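Local coordinates for protein RNA-dependent RNA polymerase (Dera Ghazi Khan orthonairovirus, PDB 6DX2) that carries near its N-terminus a viral OTU cysteine protease domain, probably a deubiquitinase, and as a whole is probably an RNA-dependent RNA polymerase, at residues Asn41-Ser46 with Leu142-Cys147; Thr64-Ala69 with Asp92-Tyr97; Val77-Asn82 with Ala105-Lys110; Ser87-Asp92 with Gly101-Glu106. One frame throughout, in Å; residues are numbered along the deposited sequence.

Interaction 1 (Asn41-Ser46 with Leu142-Cys147)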
loop_
_atom_site.group_PDB
_atom_site.type_symbol
_atom_site.label_atom_id
_atom_site.label_comp_id
_atom_site.label_asym_id
_atom_site.label_seq_id
_atom_site.Cartn_x
_atom_site.Cartn_y
_atom_site.Cartn_z
ATOM N N ASN A 41 -3.659 5.494 -11.766
ATOM C CA ASN A 41 -4.572 5.010 -10.740
ATOM C C ASN A 41 -4.211 3.631 -10.175
ATOM O O ASN A 41 -5.007 3.087 -9.415
ATOM C CB ASN A 41 -5.986 4.944 -11.332
ATOM C CG ASN A 41 -6.407 6.278 -11.924
ATOM O OD1 ASN A 41 -6.088 7.326 -11.395
ATOM N ND2 ASN A 41 -7.151 6.244 -13.055
ATOM N N CYS A 42 -3.094 3.021 -10.617
ATOM C CA CYS A 42 -2.808 1.615 -10.333
ATOM C C CYS A 42 -2.738 1.290 -8.829
ATOM O O CYS A 42 -3.105 0.171 -8.468
ATOM C CB CYS A 42 -1.515 1.170 -11.016
ATOM S SG CYS A 42 -0.050 2.109 -10.518
ATOM N N PHE A 43 -2.315 2.225 -7.952
ATOM C CA PHE A 43 -2.313 1.943 -6.526
ATOM C C PHE A 43 -3.735 1.660 -6.085
ATOM O O PHE A 43 -3.993 0.662 -5.402
ATOM C CB PHE A 43 -1.716 3.138 -5.762
ATOM C CG PHE A 43 -1.807 2.997 -4.273
ATOM C CD1 PHE A 43 -0.728 2.492 -3.559
ATOM C CD2 PHE A 43 -2.985 3.300 -3.609
ATOM C CE1 PHE A 43 -0.813 2.330 -2.170
ATOM C CE2 PHE A 43 -3.091 3.118 -2.202
ATOM C CZ PHE A 43 -1.973 2.636 -1.500
ATOM N N PHE A 44 -4.680 2.455 -6.602
ATOM C CA PHE A 44 -6.075 2.349 -6.216
ATOM C C PHE A 44 -6.747 1.184 -6.898
ATOM O O PHE A 44 -7.593 0.551 -6.292
ATOM C CB PHE A 44 -6.783 3.697 -6.497
ATOM C CG PHE A 44 -6.049 4.887 -5.821
ATOM C CD1 PHE A 44 -6.151 5.100 -4.430
ATOM C CD2 PHE A 44 -5.135 5.651 -6.572
ATOM C CE1 PHE A 44 -5.436 6.158 -3.835
ATOM C CE2 PHE A 44 -4.407 6.659 -6.003
ATOM C CZ PHE A 44 -4.533 6.912 -4.632
ATOM N N TYR A 45 -6.373 0.879 -8.147
ATOM C CA TYR A 45 -6.845 -0.359 -8.779
ATOM C C TYR A 45 -6.418 -1.550 -7.950
ATOM O O TYR A 45 -7.180 -2.514 -7.783
ATOM C CB TYR A 45 -6.239 -0.545 -10.154
ATOM C CG TYR A 45 -6.670 0.455 -11.223
ATOM C CD1 TYR A 45 -7.830 1.254 -11.056
ATOM C CD2 TYR A 45 -5.831 0.698 -12.304
ATOM C CE1 TYR A 45 -8.198 2.211 -12.064
ATOM C CE2 TYR A 45 -6.154 1.658 -13.250
ATOM C CZ TYR A 45 -7.326 2.403 -13.125
ATOM O OH TYR A 45 -7.633 3.349 -14.081
ATOM N N SER A 46 -5.166 -1.515 -7.476
ATOM C CA SER A 46 -4.603 -2.667 -6.798
ATOM C C SER A 46 -5.303 -2.909 -5.476
ATOM O O SER A 46 -5.632 -4.072 -5.145
ATOM C CB SER A 46 -3.113 -2.456 -6.604
ATOM O OG SER A 46 -2.435 -2.520 -7.845
ATOM N N LEU A 142 -3.000 -6.314 2.695
ATOM C CA LEU A 142 -2.973 -6.012 1.258
ATOM C C LEU A 142 -1.510 -5.878 0.870
ATOM O O LEU A 142 -0.852 -4.887 1.217
ATOM C CB LEU A 142 -3.755 -4.759 0.908
ATOM C CG LEU A 142 -5.153 -4.517 1.448
ATOM C CD1 LEU A 142 -5.813 -3.390 0.621
ATOM C CD2 LEU A 142 -6.015 -5.665 1.451
ATOM N N ASN A 143 -1.041 -6.852 0.113
ATOM C CA ASN A 143 0.342 -6.944 -0.325
ATOM C C ASN A 143 0.421 -6.321 -1.697
ATOM O O ASN A 143 -0.194 -6.846 -2.625
ATOM C CB ASN A 143 0.782 -8.400 -0.357
ATOM C CG ASN A 143 0.898 -8.949 1.047
ATOM O OD1 ASN A 143 1.793 -8.537 1.761
ATOM N ND2 ASN A 143 -0.117 -9.677 1.512
ATOM N N LEU A 144 1.254 -5.284 -1.831
ATOM C CA LEU A 144 1.399 -4.559 -3.093
ATOM C C LEU A 144 2.825 -4.682 -3.554
ATOM O O LEU A 144 3.750 -4.495 -2.745
ATOM C CB LEU A 144 1.063 -3.047 -2.872
ATOM C CG LEU A 144 -0.367 -2.799 -2.380
ATOM C CD1 LEU A 144 -0.551 -1.299 -2.243
ATOM C CD2 LEU A 144 -1.440 -3.370 -3.354
ATOM N N LYS A 145 2.989 -4.971 -4.840
ATOM C CA LYS A 145 4.294 -5.029 -5.456
ATOM C C LYS A 145 4.555 -3.717 -6.148
ATOM O O LYS A 145 3.793 -3.310 -7.040
ATOM C CB LYS A 145 4.382 -6.174 -6.454
ATOM C CG LYS A 145 5.766 -6.359 -7.079
ATOM C CD LYS A 145 5.782 -7.588 -8.018
ATOM C CE LYS A 145 5.227 -7.220 -9.376
ATOM N NZ LYS A 145 5.020 -8.432 -10.215
ATOM N N LEU A 146 5.663 -3.087 -5.793
ATOM C CA LEU A 146 6.099 -1.855 -6.450
ATOM C C LEU A 146 7.279 -2.205 -7.306
ATOM O O LEU A 146 8.349 -2.533 -6.783
ATOM C CB LEU A 146 6.503 -0.845 -5.370
ATOM C CG LEU A 146 5.359 -0.090 -4.717
ATOM C CD1 LEU A 146 4.277 -0.975 -4.105
ATOM C CD2 LEU A 146 5.967 0.817 -3.626
ATOM N N CYS A 147 7.105 -2.115 -8.611
ATOM C CA CYS A 147 8.158 -2.575 -9.510
ATOM C C CYS A 147 8.165 -1.672 -10.729
ATOM O O CYS A 147 7.128 -1.498 -11.364
ATOM C CB CYS A 147 7.934 -4.043 -9.892
ATOM S SG CYS A 147 9.362 -4.776 -10.767
#
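Leu144 presents its two methyl branches to two different residues one helical turn apart, a simple case of a forked side chain bridging strand 142-147 and helix 42-52. Leu144 CD1 meets Phe43 CE1 (3.6 Å), obliquely to the ring, and Leu144 CD2 lies 3.8 Å from Ser46 CB. The isobutyl group is extended, with CG beside the backbone N (chi1 -61°), and this directs the fork at the helix. Phe43 answers with CG anti to its own N (chi1 174°), which brings the ring across the leucine at roughly a right angle. Asn41 and Cys42 close the Asp-Gly-Asn-Cys signature of OTU cysteine proteases, in which the family's nucleophile begins a helix packed on the central sheet; the position of Cys42 is consistent with that role. Ser46 turns only its CB to the leucine, for its hydroxyl goes back to the helix: Ser46 OG donates to Cys42 O at 2.8 Å. That carbonyl also takes the Ser46 N-H, and the two donors arrive from opposite faces of its plane. Within the same segment, Asn41 ND2 gives Tyr45 OH a bond of 3.1 Å that is nearly straight (169°) and lies in the amide plane, while Asp39 holds the same hydroxyl. Ile151 of strand 150-156 touches both Phe43 and Ser46, and Leu50 covers Leu144 from further along the helix.

Interaction 2 (Thr64-Ala69 with Asp92-Tyr97)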
loop_
_atom_site.group_PDB
_atom_site.type_symbol
_atom_site.label_atom_id
_atom_site.label_comp_id
_atom_site.label_asym_id
_atom_site.label_seq_id
_atom_site.Cartn_x
_atom_site.Cartn_y
_atom_site.Cartn_z
ATOM N N THR A 64 -12.613 7.263 0.804
ATOM C CA THR A 64 -12.337 6.818 2.160
ATOM C C THR A 64 -11.057 7.450 2.683
ATOM O O THR A 64 -11.029 7.971 3.807
ATOM C CB THR A 64 -12.260 5.291 2.180
ATOM O OG1 THR A 64 -13.567 4.775 1.898
ATOM C CG2 THR A 64 -11.841 4.842 3.548
ATOM N N ILE A 65 -10.021 7.489 1.843
ATOM C CA ILE A 65 -8.772 8.145 2.233
ATOM C C ILE A 65 -9.021 9.622 2.508
ATOM O O ILE A 65 -8.492 10.209 3.467
ATOM C CB ILE A 65 -7.728 7.969 1.125
ATOM C CG1 ILE A 65 -7.322 6.510 1.030
ATOM C CG2 ILE A 65 -6.489 8.882 1.375
ATOM C CD1 ILE A 65 -6.487 6.274 -0.246
ATOM N N ALA A 66 -9.824 10.251 1.662
ATOM C CA ALA A 66 -10.058 11.662 1.821
ATOM C C ALA A 66 -10.791 11.931 3.133
ATOM O O ALA A 66 -10.505 12.913 3.808
ATOM C CB ALA A 66 -10.841 12.194 0.620
ATOM N N SER A 67 -11.735 11.055 3.508
ATOM C CA SER A 67 -12.476 11.272 4.745
ATOM C C SER A 67 -11.547 11.152 5.939
ATOM O O SER A 67 -11.642 11.953 6.893
ATOM C CB SER A 67 -13.643 10.279 4.871
ATOM O OG SER A 67 -13.231 9.047 5.468
ATOM N N PHE A 68 -10.628 10.178 5.888
ATOM C CA PHE A 68 -9.667 10.054 6.974
ATOM C C PHE A 68 -8.792 11.304 7.058
ATOM O O PHE A 68 -8.523 11.797 8.151
ATOM C CB PHE A 68 -8.822 8.792 6.815
ATOM C CG PHE A 68 -8.010 8.476 8.028
ATOM C CD1 PHE A 68 -8.536 7.701 9.056
ATOM C CD2 PHE A 68 -6.735 9.029 8.176
ATOM C CE1 PHE A 68 -7.792 7.431 10.194
ATOM C CE2 PHE A 68 -5.991 8.774 9.312
ATOM C CZ PHE A 68 -6.513 7.950 10.314
ATOM N N ALA A 69 -8.291 11.791 5.910
ATOM C CA ALA A 69 -7.419 12.967 5.895
ATOM C C ALA A 69 -8.133 14.200 6.442
ATOM O O ALA A 69 -7.520 15.034 7.115
ATOM C CB ALA A 69 -6.908 13.212 4.455
ATOM N N ASP A 92 -5.445 17.279 -4.389
ATOM C CA ASP A 92 -4.480 16.627 -5.271
ATOM C C ASP A 92 -4.774 15.134 -5.409
ATOM O O ASP A 92 -4.846 14.604 -6.517
ATOM C CB ASP A 92 -3.070 16.823 -4.723
ATOM C CG ASP A 92 -2.008 16.681 -5.792
ATOM O OD1 ASP A 92 -2.319 16.996 -6.964
ATOM O OD2 ASP A 92 -0.877 16.248 -5.471
ATOM N N MET A 93 -4.927 14.439 -4.280
ATOM C CA MET A 93 -5.092 12.987 -4.308
ATOM C C MET A 93 -6.351 12.588 -5.069
ATOM O O MET A 93 -6.363 11.533 -5.722
ATOM C CB MET A 93 -5.108 12.451 -2.857
ATOM C CG MET A 93 -5.265 10.988 -2.667
ATOM S SD MET A 93 -7.014 10.479 -2.687
ATOM C CE MET A 93 -7.584 11.206 -1.140
ATOM N N LEU A 94 -7.397 13.398 -5.011
ATOM C CA LEU A 94 -8.651 12.995 -5.628
ATOM C C LEU A 94 -8.627 13.115 -7.145
ATOM O O LEU A 94 -9.582 12.706 -7.813
ATOM C CB LEU A 94 -9.795 13.848 -5.090
ATOM C CG LEU A 94 -10.185 13.386 -3.684
ATOM C CD1 LEU A 94 -11.088 14.396 -3.017
ATOM C CD2 LEU A 94 -10.851 12.011 -3.767
ATOM N N ARG A 95 -7.585 13.706 -7.702
ATOM C CA ARG A 95 -7.552 13.900 -9.130
ATOM C C ARG A 95 -7.199 12.595 -9.817
ATOM O O ARG A 95 -6.426 11.807 -9.297
ATOM C CB ARG A 95 -6.523 14.961 -9.490
ATOM C CG ARG A 95 -6.855 16.340 -9.009
ATOM C CD ARG A 95 -5.994 17.316 -9.757
ATOM N NE ARG A 95 -5.841 16.950 -11.171
ATOM C CZ ARG A 95 -4.686 16.971 -11.837
ATOM N NH1 ARG A 95 -3.561 17.336 -11.232
ATOM N NH2 ARG A 95 -4.654 16.631 -13.115
ATOM N N ASN A 96 -7.723 12.394 -11.039
ATOM C CA ASN A 96 -7.341 11.206 -11.790
ATOM C C ASN A 96 -5.835 11.207 -12.031
ATOM O O ASN A 96 -5.209 12.270 -12.188
ATOM C CB ASN A 96 -8.034 11.134 -13.145
ATOM C CG ASN A 96 -9.518 10.765 -13.064
ATOM O OD1 ASN A 96 -10.003 10.165 -12.104
ATOM N ND2 ASN A 96 -10.240 11.114 -14.112
ATOM N N TYR A 97 -5.263 9.991 -12.034
ATOM C CA TYR A 97 -3.861 9.720 -12.304
ATOM C C TYR A 97 -2.949 10.293 -11.239
ATOM O O TYR A 97 -1.751 10.474 -11.489
ATOM C CB TYR A 97 -3.460 10.225 -13.712
ATOM C CG TYR A 97 -4.550 9.859 -14.671
ATOM C CD1 TYR A 97 -4.889 8.514 -14.872
ATOM C CD2 TYR A 97 -5.265 10.823 -15.349
ATOM C CE1 TYR A 97 -5.911 8.161 -15.731
ATOM C CE2 TYR A 97 -6.284 10.471 -16.230
ATOM C CZ TYR A 97 -6.600 9.139 -16.400
ATOM O OH TYR A 97 -7.618 8.779 -17.265
#
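Met93 supplies the largest share of the surface buried here, and nearly all of its contact passes through one atom, the terminal methyl CE. Its CG stands anti to the backbone N (chi1 -180°), carrying the chain out from helix 86-93, and the thioether then bends at both of the next torsions (chi2 -85°, chi3 -69°). The double bend lays CE against the wall of helix 58-71 between two successive residues. Ala66, next in buried area, receives the methyl against its backbone as well as its side chain: Met93 CE is 3.7 Å from Ala66 N and 3.8 Å from Ala66 CB. The small alanine lets the methyl come this close to the helix backbone. Ile65 completes the seat with its branch methyl CG2, 3.6 Å from Met93 CE, while its longer CG1 arm takes the other direction, to Leu108 of helix 102-112. A looser touch is added where Leu94 CD1 reaches Ala66 CB at 4.3 Å. Two helices of the alpha-helical part of the OTU domain are thereby joined through residues 93 and 94. Lys62, one turn before Ala66 on helix 58-71, adds a polar tie by donating from NZ to Met93 O. Between the two segments themselves there is no hydrogen bond, so their cohesion rests on dispersion and on the burial of methyl groups, the thioether's torsions bringing CE to the helix.

Interaction 3 (Val77-Asn82 with Ala105-Lys110)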
loop_
_atom_site.group_PDB
_atom_site.type_symbol
_atom_site.label_atom_id
_atom_site.label_comp_id
_atom_site.label_asym_id
_atom_site.label_seq_id
_atom_site.Cartn_x
_atom_site.Cartn_y
_atom_site.Cartn_z
ATOM N N VAL A 77 0.845 11.154 8.795
ATOM C CA VAL A 77 2.200 11.657 9.067
ATOM C C VAL A 77 2.924 11.961 7.760
ATOM O O VAL A 77 3.519 13.043 7.592
ATOM C CB VAL A 77 2.997 10.640 9.909
ATOM C CG1 VAL A 77 4.468 11.048 10.064
ATOM C CG2 VAL A 77 2.349 10.450 11.265
ATOM N N GLN A 78 2.883 11.009 6.813
ATOM C CA GLN A 78 3.649 11.205 5.594
ATOM C C GLN A 78 3.015 12.273 4.726
ATOM O O GLN A 78 3.724 13.078 4.115
ATOM C CB GLN A 78 3.794 9.888 4.828
ATOM C CG GLN A 78 4.626 8.808 5.534
ATOM C CD GLN A 78 6.063 9.236 5.854
ATOM O OE1 GLN A 78 6.383 9.630 6.990
ATOM N NE2 GLN A 78 6.934 9.160 4.856
ATOM N N ALA A 79 1.677 12.318 4.684
ATOM C CA ALA A 79 1.001 13.351 3.913
ATOM C C ALA A 79 1.398 14.749 4.378
ATOM O O ALA A 79 1.590 15.644 3.550
ATOM C CB ALA A 79 -0.510 13.185 4.013
ATOM N N LYS A 80 1.528 14.944 5.702
ATOM C CA LYS A 80 1.943 16.223 6.288
ATOM C C LYS A 80 3.328 16.671 5.859
ATOM O O LYS A 80 3.624 17.866 5.932
ATOM C CB LYS A 80 1.892 16.108 7.807
ATOM C CG LYS A 80 0.503 16.179 8.382
ATOM C CD LYS A 80 0.584 16.419 9.887
ATOM C CE LYS A 80 0.650 15.111 10.675
ATOM N NZ LYS A 80 0.628 15.296 12.184
ATOM N N LEU A 81 4.188 15.762 5.416
ATOM C CA LEU A 81 5.503 16.160 4.908
ATOM C C LEU A 81 5.423 16.746 3.515
ATOM O O LEU A 81 6.277 17.550 3.136
ATOM C CB LEU A 81 6.456 14.960 4.864
ATOM C CG LEU A 81 7.029 14.494 6.195
ATOM C CD1 LEU A 81 7.764 15.641 6.853
ATOM C CD2 LEU A 81 5.959 13.951 7.110
ATOM N N ASN A 82 4.417 16.342 2.743
ATOM C CA ASN A 82 4.268 16.706 1.347
ATOM C C ASN A 82 3.215 17.776 1.118
ATOM O O ASN A 82 3.152 18.319 0.022
ATOM C CB ASN A 82 3.899 15.461 0.517
ATOM C CG ASN A 82 5.056 14.468 0.378
ATOM O OD1 ASN A 82 6.186 14.786 0.735
ATOM N ND2 ASN A 82 4.783 13.277 -0.229
ATOM N N ALA A 105 -0.849 4.450 1.534
ATOM C CA ALA A 105 -0.828 3.193 2.277
ATOM C C ALA A 105 -0.973 3.457 3.771
ATOM O O ALA A 105 -1.743 2.785 4.476
ATOM C CB ALA A 105 0.487 2.467 1.994
ATOM N N GLU A 106 -0.267 4.462 4.265
ATOM C CA GLU A 106 -0.374 4.797 5.685
ATOM C C GLU A 106 -1.808 5.181 6.035
ATOM O O GLU A 106 -2.378 4.668 7.004
ATOM C CB GLU A 106 0.591 5.920 6.020
ATOM C CG GLU A 106 0.390 6.494 7.438
ATOM C CD GLU A 106 1.494 7.452 7.782
ATOM O OE1 GLU A 106 1.485 8.503 7.146
ATOM O OE2 GLU A 106 2.321 7.174 8.700
ATOM N N ILE A 107 -2.420 6.041 5.219
ATOM C CA ILE A 107 -3.783 6.509 5.520
ATOM C C ILE A 107 -4.786 5.369 5.409
ATOM O O ILE A 107 -5.637 5.166 6.295
ATOM C CB ILE A 107 -4.180 7.677 4.606
ATOM C CG1 ILE A 107 -3.354 8.920 4.922
ATOM C CG2 ILE A 107 -5.646 8.032 4.819
ATOM C CD1 ILE A 107 -3.564 10.139 3.880
ATOM N N LEU A 108 -4.718 4.605 4.314
ATOM C CA LEU A 108 -5.713 3.544 4.136
ATOM C C LEU A 108 -5.623 2.489 5.228
ATOM O O LEU A 108 -6.635 1.919 5.627
ATOM C CB LEU A 108 -5.524 2.863 2.757
ATOM C CG LEU A 108 -6.790 2.207 2.251
ATOM C CD1 LEU A 108 -8.005 3.018 2.200
ATOM C CD2 LEU A 108 -6.454 1.728 0.801
ATOM N N SER A 109 -4.415 2.142 5.655
ATOM C CA SER A 109 -4.295 1.168 6.744
ATOM C C SER A 109 -5.038 1.637 7.988
ATOM O O SER A 109 -5.770 0.848 8.630
ATOM C CB SER A 109 -2.831 0.935 7.052
ATOM O OG SER A 109 -2.214 2.022 7.692
ATOM N N LYS A 110 -4.895 2.925 8.332
ATOM C CA LYS A 110 -5.663 3.442 9.452
ATOM C C LYS A 110 -7.152 3.567 9.101
ATOM O O LYS A 110 -8.014 3.261 9.929
ATOM C CB LYS A 110 -5.100 4.800 9.887
ATOM C CG LYS A 110 -3.626 4.742 10.329
ATOM C CD LYS A 110 -2.934 6.100 10.410
ATOM C CE LYS A 110 -1.438 5.898 10.820
ATOM N NZ LYS A 110 -0.827 7.156 11.376
HETATM O O HOH W 1 0.123 9.887 5.419
#
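Glu106 OE1 is gripped by two groups, a backbone amide and a water, at the start of helix 77-82. Gln78 N donates to the syn lone pair of Glu106 OE1 at 2.9 Å, almost straight at 173°, and a water donates to that oxygen at 2.6 Å. That water in turn accepts from Ala79 N at 3.0 Å, so one carboxylate oxygen serves two consecutive N-terminal amides of a helix, directly and by relay. Lying at the start of a short, weakly bonded helix, these amides may help stabilise the negative charge of the buried carboxylate. An extended chain puts it there: CG is anti to the backbone N (chi1 171°) and the bond beyond is likewise anti. Aliphatic atoms flank the polar group, Gln78 CG lying 3.5 Å from Glu106 OE1 and Val77 CB 3.7 Å from Glu106 OE2. Ala79 CB and Ile107 CD1 make a light apolar touch at 4.3 Å. The two short segments, both from the helical part of the OTU domain, have axes at 145°, 9.7 Å apart at their closest. Helix 102-112 is sandwiched: Ile107 also meets Ile65 and Phe68 of helix 58-71, whereas Ala105 packs on Ile116 and Leu118 of strand 116-121.

Interaction 4 (Ser87-Asp92 with Gly101-Glu106)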
loop_
_atom_site.group_PDB
_atom_site.type_symbol
_atom_site.label_atom_id
_atom_site.label_comp_id
_atom_site.label_asym_id
_atom_site.label_seq_id
_atom_site.Cartn_x
_atom_site.Cartn_y
_atom_site.Cartn_z
ATOM N N SER A 87 -6.694 20.017 3.172
ATOM C CA SER A 87 -7.456 20.471 2.011
ATOM C C SER A 87 -6.630 20.378 0.731
ATOM O O SER A 87 -7.116 19.889 -0.302
ATOM C CB SER A 87 -7.951 21.907 2.236
ATOM O OG SER A 87 -8.767 22.254 1.145
ATOM N N ASP A 88 -5.377 20.853 0.782
ATOM C CA ASP A 88 -4.462 20.690 -0.348
ATOM C C ASP A 88 -4.250 19.213 -0.695
ATOM O O ASP A 88 -4.260 18.843 -1.878
ATOM C CB ASP A 88 -3.112 21.339 -0.041
ATOM C CG ASP A 88 -3.205 22.850 0.130
ATOM O OD1 ASP A 88 -4.228 23.450 -0.286
ATOM O OD2 ASP A 88 -2.255 23.429 0.703
ATOM N N TYR A 89 -4.040 18.360 0.323
ATOM C CA TYR A 89 -3.817 16.950 0.061
ATOM C C TYR A 89 -5.019 16.350 -0.654
ATOM O O TYR A 89 -4.874 15.648 -1.680
ATOM C CB TYR A 89 -3.533 16.183 1.356
ATOM C CG TYR A 89 -3.516 14.658 1.125
ATOM C CD1 TYR A 89 -2.526 14.053 0.353
ATOM C CD2 TYR A 89 -4.512 13.852 1.638
ATOM C CE1 TYR A 89 -2.540 12.729 0.096
ATOM C CE2 TYR A 89 -4.514 12.496 1.394
ATOM C CZ TYR A 89 -3.520 11.937 0.627
ATOM O OH TYR A 89 -3.517 10.584 0.390
ATOM N N ARG A 90 -6.222 16.601 -0.125
ATOM C CA ARG A 90 -7.379 15.917 -0.694
ATOM C C ARG A 90 -7.625 16.354 -2.126
ATOM O O ARG A 90 -7.973 15.526 -2.971
ATOM C CB ARG A 90 -8.622 16.145 0.157
ATOM C CG ARG A 90 -8.526 15.408 1.480
ATOM C CD ARG A 90 -9.753 15.788 2.336
ATOM N NE ARG A 90 -9.487 16.913 3.231
ATOM C CZ ARG A 90 -10.194 18.040 3.239
ATOM N NH1 ARG A 90 -11.201 18.191 2.386
ATOM N NH2 ARG A 90 -9.888 19.006 4.095
ATOM N N ALA A 91 -7.401 17.630 -2.430
ATOM C CA ALA A 91 -7.651 18.124 -3.785
ATOM C C ALA A 91 -6.695 17.481 -4.789
ATOM O O ALA A 91 -7.081 17.169 -5.925
ATOM C CB ALA A 91 -7.524 19.647 -3.824
ATOM N N ASP A 92 -5.445 17.279 -4.389
ATOM C CA ASP A 92 -4.480 16.627 -5.271
ATOM C C ASP A 92 -4.774 15.134 -5.409
ATOM O O ASP A 92 -4.846 14.604 -6.517
ATOM C CB ASP A 92 -3.070 16.823 -4.723
ATOM C CG ASP A 92 -2.008 16.681 -5.792
ATOM O OD1 ASP A 92 -2.319 16.996 -6.964
ATOM O OD2 ASP A 92 -0.877 16.248 -5.471
ATOM N N GLY A 101 0.984 5.915 -3.151
ATOM C CA GLY A 101 2.168 5.302 -2.600
ATOM C C GLY A 101 2.066 5.238 -1.107
ATOM O O GLY A 101 0.973 5.087 -0.568
ATOM N N SER A 102 3.208 5.424 -0.453
ATOM C CA SER A 102 3.273 5.223 1.006
ATOM C C SER A 102 2.354 6.176 1.752
ATOM O O SER A 102 1.844 5.824 2.821
ATOM C CB SER A 102 4.728 5.360 1.449
ATOM O OG SER A 102 5.170 6.648 1.201
ATOM N N VAL A 103 2.163 7.407 1.249
ATOM C CA VAL A 103 1.259 8.357 1.913
ATOM C C VAL A 103 -0.138 7.765 2.022
ATOM O O VAL A 103 -0.761 7.789 3.093
ATOM C CB VAL A 103 1.220 9.686 1.139
ATOM C CG1 VAL A 103 0.085 10.540 1.672
ATOM C CG2 VAL A 103 2.537 10.419 1.303
ATOM N N GLU A 104 -0.625 7.185 0.909
ATOM C CA GLU A 104 -1.930 6.554 0.868
ATOM C C GLU A 104 -1.944 5.200 1.574
ATOM O O GLU A 104 -2.972 4.826 2.133
ATOM C CB GLU A 104 -2.368 6.367 -0.598
ATOM C CG GLU A 104 -2.713 7.721 -1.207
ATOM C CD GLU A 104 -1.506 8.576 -1.444
ATOM O OE1 GLU A 104 -0.415 8.045 -1.816
ATOM O OE2 GLU A 104 -1.639 9.795 -1.185
ATOM N N ALA A 105 -0.849 4.450 1.534
ATOM C CA ALA A 105 -0.828 3.193 2.277
ATOM C C ALA A 105 -0.973 3.457 3.771
ATOM O O ALA A 105 -1.743 2.785 4.476
ATOM C CB ALA A 105 0.487 2.467 1.994
ATOM N N GLU A 106 -0.267 4.462 4.265
ATOM C CA GLU A 106 -0.374 4.797 5.685
ATOM C C GLU A 106 -1.808 5.181 6.035
ATOM O O GLU A 106 -2.378 4.668 7.004
ATOM C CB GLU A 106 0.591 5.920 6.020
ATOM C CG GLU A 106 0.390 6.494 7.438
ATOM C CD GLU A 106 1.494 7.452 7.782
ATOM O OE1 GLU A 106 1.485 8.503 7.146
ATOM O OE2 GLU A 106 2.321 7.174 8.700
#
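Tyr89 reaches from helix 86-93 to the first turn of helix 102-112, where Val103 and Glu104 receive the far end of its ring. Read along that turn, the contact is prepared at Gly101, the N-cap residue. Gly101 N donates to Glu104 OE1 at 2.9 Å, using the anti lone pair; a bond from the N-cap amide to the side chain three residues on is one half of a capping-box pattern, and glycine has no side chain to return the other. Val103 follows, with CG1 anti to its backbone N (chi1 169°), and sets this methyl obliquely to the tyrosine, Val103 CG1 lying 3.8 Å from Tyr89 CE1. Glu104 comes next and carries the polar part. Its chain bends at the second torsion (chi2 71°), folding the carboxylate back toward the helix start, with one oxygen serving the cap and the other the phenol. Tyr89 OH donates to Glu104 OE2 at 2.6 Å, meeting the oxygen on its anti side, 21° out of the carboxylate plane. OE2 sits at the edge of the ring, and ring and carboxylate are nearly coplanar. Because Tyr98 OH also bonds OE2, the carboxylate is fixed through both oxygens by a cap and two phenols, which together probably favour its charged form. Around the contact, Tyr89 packs on Ile65 and Ala69 of helix 58-71 and stacks edge-to-face with Tyr83; Val103 abuts helix 77-82, and Ala105 turns to Tyr133 of strand 127-133.

Overall arrangement
Interactions 2, 3 and 4 form one helical cluster: the centre of interaction 4 lies about 6 Å from that of interaction 2 and 7 Å from that of interaction 3. Helix 86-93 serves interactions 2 and 4, helix 102-112 serves 3 and 4, and Ile65 CG2 touches both Ile107 CG2 (3.6 Å) and Tyr89 OH (3.6 Å). Interaction 1, whose centre is 15 to 16 Å from the others, includes Cys42, by family the probable nucleophile, and so lies at the probable active site. It joins the cluster through Phe43 CZ, 3.7 Å from Ala105 N, and through a probable hydrogen bond of 2.9 Å between Asn41 OD1 and Tyr97 N.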